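Local coordinates for Fe-regulated protein B (Neisseria meningitidis, PDB 4AIP) that transports iron across the meningococcal outer membrane as a TonB-dependent beta-barrel transporter with an internal plug domain, at residues N625-G633 / Y717-N725. Numbering follows the deposited sequence.
Sequences NPEFGAQVG and YPHSQRWTN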
ATOM      1  N   ASN B 625     -19.292  31.027   8.600  1.00 22.70           N
ATOM      2  CA  ASN B 625     -18.601  29.780   8.303  1.00 21.01           C
ATOM      3  C   ASN B 625     -19.329  28.653   9.089  1.00 19.08           C
ATOM      4  O   ASN B 625     -19.546  28.767  10.293  1.00 15.71           O
ATOM      5  CB  ASN B 625     -17.094  29.839   8.632  1.00 22.02           C
ATOM      6  CG  ASN B 625     -16.305  30.804   7.714  1.00 26.70           C
ATOM      7  OD1 ASN B 625     -16.894  31.596   6.973  1.00 34.62           O
ATOM      8  ND2 ASN B 625     -14.961  30.732   7.768  1.00 26.30           N
ATOM      9  N   PRO B 626     -19.739  27.578   8.369  1.00 18.21           N
ATOM     10  CA  PRO B 626     -20.511  26.495   8.939  1.00 17.73           C
ATOM     11  C   PRO B 626     -19.839  25.870  10.169  1.00 18.23           C
ATOM     12  O   PRO B 626     -20.513  25.301  11.018  1.00 19.49           O
ATOM     13  CB  PRO B 626     -20.629  25.508   7.774  1.00 19.28           C
ATOM     14  CG  PRO B 626     -19.620  25.974   6.749  1.00 17.45           C
ATOM     15  CD  PRO B 626     -19.480  27.388   6.928  1.00 15.20           C
ATOM     16  N   GLU B 627     -18.527  25.978  10.267  1.00 18.73           N
ATOM     17  CA  GLU B 627     -17.776  25.659  11.478  1.00 19.24           C
ATOM     18  C   GLU B 627     -18.436  26.241  12.795  1.00 19.89           C
ATOM     19  O   GLU B 627     -18.447  25.616  13.873  1.00 17.65           O
ATOM     20  CB  GLU B 627     -16.397  26.224  11.192  1.00 19.29           C
ATOM     21  CG  GLU B 627     -15.445  26.348  12.293  1.00 21.64           C
ATOM     22  CD  GLU B 627     -14.390  27.413  12.037  1.00 24.04           C
ATOM     23  OE1 GLU B 627     -14.448  28.157  11.034  1.00 20.99           O
ATOM     24  OE2 GLU B 627     -13.484  27.518  12.885  1.00 32.75           O
ATOM     25  N   PHE B 628     -19.007  27.439  12.679  1.00 19.42           N
ATOM     26  CA  PHE B 628     -19.578  28.107  13.832  1.00 20.10           C
ATOM     27  C   PHE B 628     -20.990  27.553  14.085  1.00 20.95           C
ATOM     28  O   PHE B 628     -21.320  27.198  15.230  1.00 20.89           O
ATOM     29  CB  PHE B 628     -19.546  29.646  13.664  1.00 19.93           C
ATOM     30  CG  PHE B 628     -18.146  30.207  13.609  1.00 15.73           C
ATOM     31  CD1 PHE B 628     -17.359  30.281  14.774  1.00 13.65           C
ATOM     32  CD2 PHE B 628     -17.598  30.601  12.399  1.00 11.57           C
ATOM     33  CE1 PHE B 628     -16.019  30.744  14.748  1.00 14.36           C
ATOM     34  CE2 PHE B 628     -16.255  31.075  12.347  1.00 16.99           C
ATOM     35  CZ  PHE B 628     -15.459  31.150  13.539  1.00 11.78           C
ATOM     36  N   GLY B 629     -21.784  27.411  13.014  1.00 19.07           N
ATOM     37  CA  GLY B 629     -23.103  26.874  13.157  1.00 18.83           C
ATOM     38  C   GLY B 629     -23.869  27.015  11.889  1.00 19.76           C
ATOM     39  O   GLY B 629     -23.368  27.540  10.888  1.00 21.50           O
ATOM     40  N   ALA B 630     -25.104  26.546  11.918  1.00 20.13           N
ATOM     41  CA  ALA B 630     -26.027  26.818  10.821  1.00 20.56           C
ATOM     42  C   ALA B 630     -27.393  26.889  11.416  1.00 21.20           C
ATOM     43  O   ALA B 630     -27.643  26.189  12.391  1.00 22.31           O
ATOM     44  CB  ALA B 630     -25.986  25.701   9.782  1.00 20.19           C
ATOM     45  N   GLN B 631     -28.264  27.741  10.860  1.00 21.64           N
ATOM     46  CA  GLN B 631     -29.680  27.704  11.215  1.00 20.93           C
ATOM     47  C   GLN B 631     -30.337  26.605  10.420  1.00 21.62           C
ATOM     48  O   GLN B 631     -30.701  26.786   9.253  1.00 22.51           O
ATOM     49  CB  GLN B 631     -30.426  29.033  11.007  1.00 21.54           C
ATOM     50  CG  GLN B 631     -31.935  28.901  11.350  1.00 15.80           C
ATOM     51  CD  GLN B 631     -32.192  28.652  12.815  1.00 15.95           C
ATOM     52  OE1 GLN B 631     -32.064  29.540  13.650  1.00 20.61           O
ATOM     53  NE2 GLN B 631     -32.533  27.435  13.140  1.00 14.01           N
ATOM     54  N   VAL B 632     -30.497  25.474  11.100  1.00 21.28           N
ATOM     55  CA  VAL B 632     -30.936  24.217  10.517  1.00 20.05           C
ATOM     56  C   VAL B 632     -32.434  24.190  10.640  1.00 18.99           C
ATOM     57  O   VAL B 632     -32.966  24.678  11.629  1.00 18.86           O
ATOM     58  CB  VAL B 632     -30.344  23.036  11.343  1.00 20.24           C
ATOM     59  CG1 VAL B 632     -30.974  21.627  10.937  1.00 19.31           C
ATOM     60  CG2 VAL B 632     -28.797  23.042  11.242  1.00 18.71           C
ATOM     61  N   GLY B 633     -33.118  23.570   9.695  1.00 17.73           N
ATOM     62  CA  GLY B 633     -34.560  23.510   9.807  1.00 16.88           C
ATOM     63  C   GLY B 633     -34.964  22.628  10.963  1.00 16.46           C
ATOM     64  O   GLY B 633     -34.209  21.745  11.400  1.00 17.19           O
ATOM     65  N   TYR B 717     -29.878  19.338  -0.499  1.00 16.85           N
ATOM     66  CA  TYR B 717     -28.722  19.825   0.299  1.00 17.64           C
ATOM     67  C   TYR B 717     -29.008  19.827   1.784  1.00 18.07           C
ATOM     68  O   TYR B 717     -29.965  20.424   2.223  1.00 19.02           O
ATOM     69  CB  TYR B 717     -28.271  21.238  -0.120  1.00 15.53           C
ATOM     70  CG  TYR B 717     -27.800  21.236  -1.557  1.00 22.00           C
ATOM     71  CD1 TYR B 717     -26.452  20.906  -1.898  1.00 15.92           C
ATOM     72  CD2 TYR B 717     -28.713  21.491  -2.604  1.00 22.26           C
ATOM     73  CE1 TYR B 717     -26.039  20.908  -3.201  1.00 16.38           C
ATOM     74  CE2 TYR B 717     -28.295  21.491  -3.919  1.00 23.59           C
ATOM     75  CZ  TYR B 717     -26.963  21.186  -4.216  1.00 24.43           C
ATOM     76  OH  TYR B 717     -26.576  21.166  -5.544  1.00 24.48           O
ATOM     77  N   PRO B 718     -28.143  19.181   2.585  1.00 19.39           N
ATOM     78  CA  PRO B 718     -28.333  19.277   4.040  1.00 17.87           C
ATOM     79  C   PRO B 718     -28.059  20.680   4.499  1.00 16.94           C
ATOM     80  O   PRO B 718     -27.400  21.463   3.803  1.00 15.74           O
ATOM     81  CB  PRO B 718     -27.236  18.333   4.615  1.00 17.73           C
ATOM     82  CG  PRO B 718     -26.939  17.383   3.494  1.00 17.17           C
ATOM     83  CD  PRO B 718     -27.021  18.280   2.250  1.00 18.18           C
ATOM     84  N   HIS B 719     -28.513  20.953   5.712  1.00 18.30           N
ATOM     85  CA  HIS B 719     -28.447  22.286   6.310  1.00 18.87           C
ATOM     86  C   HIS B 719     -27.133  22.750   6.964  1.00 19.10           C
ATOM     87  O   HIS B 719     -26.828  23.946   6.916  1.00 20.77           O
ATOM     88  CB  HIS B 719     -29.695  22.555   7.157  1.00 17.31           C
ATOM     89  CG  HIS B 719     -30.919  22.733   6.312  1.00 19.85           C
ATOM     90  ND1 HIS B 719     -32.190  22.825   6.833  1.00 20.50           N
ATOM     91  CD2 HIS B 719     -31.063  22.761   4.963  1.00 20.36           C
ATOM     92  CE1 HIS B 719     -33.060  22.916   5.844  1.00 20.47           C
ATOM     93  NE2 HIS B 719     -32.401  22.889   4.702  1.00 19.20           N
ATOM     94  N   SER B 720     -26.330  21.850   7.519  1.00 18.76           N
ATOM     95  CA  SER B 720     -25.089  22.311   8.156  1.00 18.01           C
ATOM     96  C   SER B 720     -23.985  22.449   7.169  1.00 17.91           C
ATOM     97  O   SER B 720     -23.134  21.607   7.065  1.00 19.91           O
ATOM     98  CB  SER B 720     -24.668  21.361   9.258  1.00 17.30           C
ATOM     99  OG  SER B 720     -25.795  20.953   9.996  1.00 15.05           O
ATOM    100  N   GLN B 721     -23.974  23.532   6.442  1.00 19.05           N
ATOM    101  CA  GLN B 721     -22.922  23.777   5.465  1.00 21.45           C
ATOM    102  C   GLN B 721     -23.359  25.117   4.951  1.00 22.83           C
ATOM    103  O   GLN B 721     -24.382  25.610   5.402  1.00 23.41           O
ATOM    104  CB  GLN B 721     -22.948  22.713   4.336  1.00 21.52           C
ATOM    105  CG  GLN B 721     -24.154  22.803   3.399  1.00 20.95           C
ATOM    106  CD  GLN B 721     -24.496  21.532   2.734  1.00 20.42           C
ATOM    107  OE1 GLN B 721     -24.590  20.507   3.372  1.00 26.05           O
ATOM    108  NE2 GLN B 721     -24.697  21.582   1.434  1.00 23.81           N
ATOM    109  N   ARG B 722     -22.633  25.730   4.020  1.00 24.09           N
ATOM    110  CA  ARG B 722     -23.141  26.969   3.469  1.00 25.07           C
ATOM    111  C   ARG B 722     -24.379  26.690   2.644  1.00 25.27           C
ATOM    112  O   ARG B 722     -24.625  25.560   2.228  1.00 25.58           O
ATOM    113  CB  ARG B 722     -22.100  27.662   2.634  1.00 25.56           C
ATOM    114  CG  ARG B 722     -20.713  27.638   3.219  1.00 27.96           C
ATOM    115  CD  ARG B 722     -19.874  28.485   2.310  1.00 33.37           C
ATOM    116  NE  ARG B 722     -18.466  28.484   2.658  1.00 35.50           N
ATOM    117  CZ  ARG B 722     -17.887  29.393   3.428  1.00 36.32           C
ATOM    118  NH1 ARG B 722     -18.587  30.367   3.967  1.00 38.90           N
ATOM    119  NH2 ARG B 722     -16.596  29.318   3.667  1.00 40.88           N
ATOM    120  N   TRP B 723     -25.121  27.749   2.379  1.00 26.60           N
ATOM    121  CA  TRP B 723     -26.486  27.686   1.871  1.00 26.63           C
ATOM    122  C   TRP B 723     -26.590  27.815   0.357  1.00 26.69           C
ATOM    123  O   TRP B 723     -27.673  27.578  -0.222  1.00 27.79           O
ATOM    124  CB  TRP B 723     -27.252  28.827   2.513  1.00 26.24           C
ATOM    125  CG  TRP B 723     -27.055  30.125   1.807  1.00 26.49           C
ATOM    126  CD1 TRP B 723     -25.906  30.928   1.778  1.00 23.65           C
ATOM    127  CD2 TRP B 723     -28.034  30.789   1.021  1.00 26.74           C
ATOM    128  NE1 TRP B 723     -26.150  32.062   1.043  1.00 26.37           N
ATOM    129  CE2 TRP B 723     -27.441  32.007   0.555  1.00 28.69           C
ATOM    130  CE3 TRP B 723     -29.379  30.505   0.705  1.00 21.77           C
ATOM    131  CZ2 TRP B 723     -28.144  32.913  -0.266  1.00 28.49           C
ATOM    132  CZ3 TRP B 723     -30.078  31.388  -0.081  1.00 27.45           C
ATOM    133  CH2 TRP B 723     -29.461  32.599  -0.572  1.00 27.39           C
ATOM    134  N   THR B 724     -25.479  28.206  -0.269  1.00 27.51           N
ATOM    135  CA  THR B 724     -25.362  28.325  -1.723  1.00 29.71           C
ATOM    136  C   THR B 724     -25.323  26.863  -2.176  1.00 30.92           C
ATOM    137  O   THR B 724     -25.385  25.992  -1.329  1.00 34.54           O
ATOM    138  CB  THR B 724     -24.104  29.127  -2.072  1.00 31.31           C
ATOM    139  OG1 THR B 724     -23.023  28.698  -1.213  1.00 31.86           O
ATOM    140  CG2 THR B 724     -24.372  30.641  -1.858  1.00 27.02           C
ATOM    141  N   ASN B 725     -25.314  26.485  -3.435  1.00 30.58           N
ATOM    142  CA  ASN B 725     -25.630  25.030  -3.552  1.00 29.53           C
ATOM    143  C   ASN B 725     -24.432  24.066  -3.578  1.00 28.80           C
ATOM    144  O   ASN B 725     -24.061  23.562  -4.621  1.00 29.14           O
ATOM    145  CB  ASN B 725     -26.695  24.713  -4.604  1.00 29.44           C
ATOM    146  CG  ASN B 725     -28.127  25.087  -4.147  1.00 30.10           C
ATOM    147  OD1 ASN B 725     -28.855  25.724  -4.892  1.00 22.38           O
ATOM    148  ND2 ASN B 725     -28.525  24.677  -2.933  1.00 32.68           N
TER
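One hydrogen bond joins the two loops: G633 N donates to H719 ND1 over 3.1 Å, with an N-H...N angle of 156° and the donor close to the imidazole plane. The acceptor role means that ND1 carries no proton, consistent with a proton on NE2, which bonds to K683 O. Both ring nitrogens are thereby engaged, which fixes the ring's rotation. With CG beside its backbone N (chi1 -70°), H719 directs ND1 at G633 while its CB lies 3.9 Å from V632 CA.

Most of the remaining contacts are van der Waals. A630 CB sits 3.5 Å from H719 O and also meets S720 CA, where the chain bends in an inverse gamma turn. P626 applies CB to Q721 CA at 3.7 Å, and its CD lies 3.9 Å from R722 CG and over one guanidinium face, displaced from its centre. The approach of N625 to R722 is polar but not hydrogen-bonded: they run side by side, amide and guanidinium planes 79° apart, and the arginine's salt bridge goes to E284.

Segment 625-633 lies in the loop between strands 600-615 and 635-644; the loop holding 717-725 follows strand 702-709 and precedes strand 733-741. S720 OG reaches D96 and T108 of the plug, while H719 packs on V658 and A661 of barrel strand 649-662.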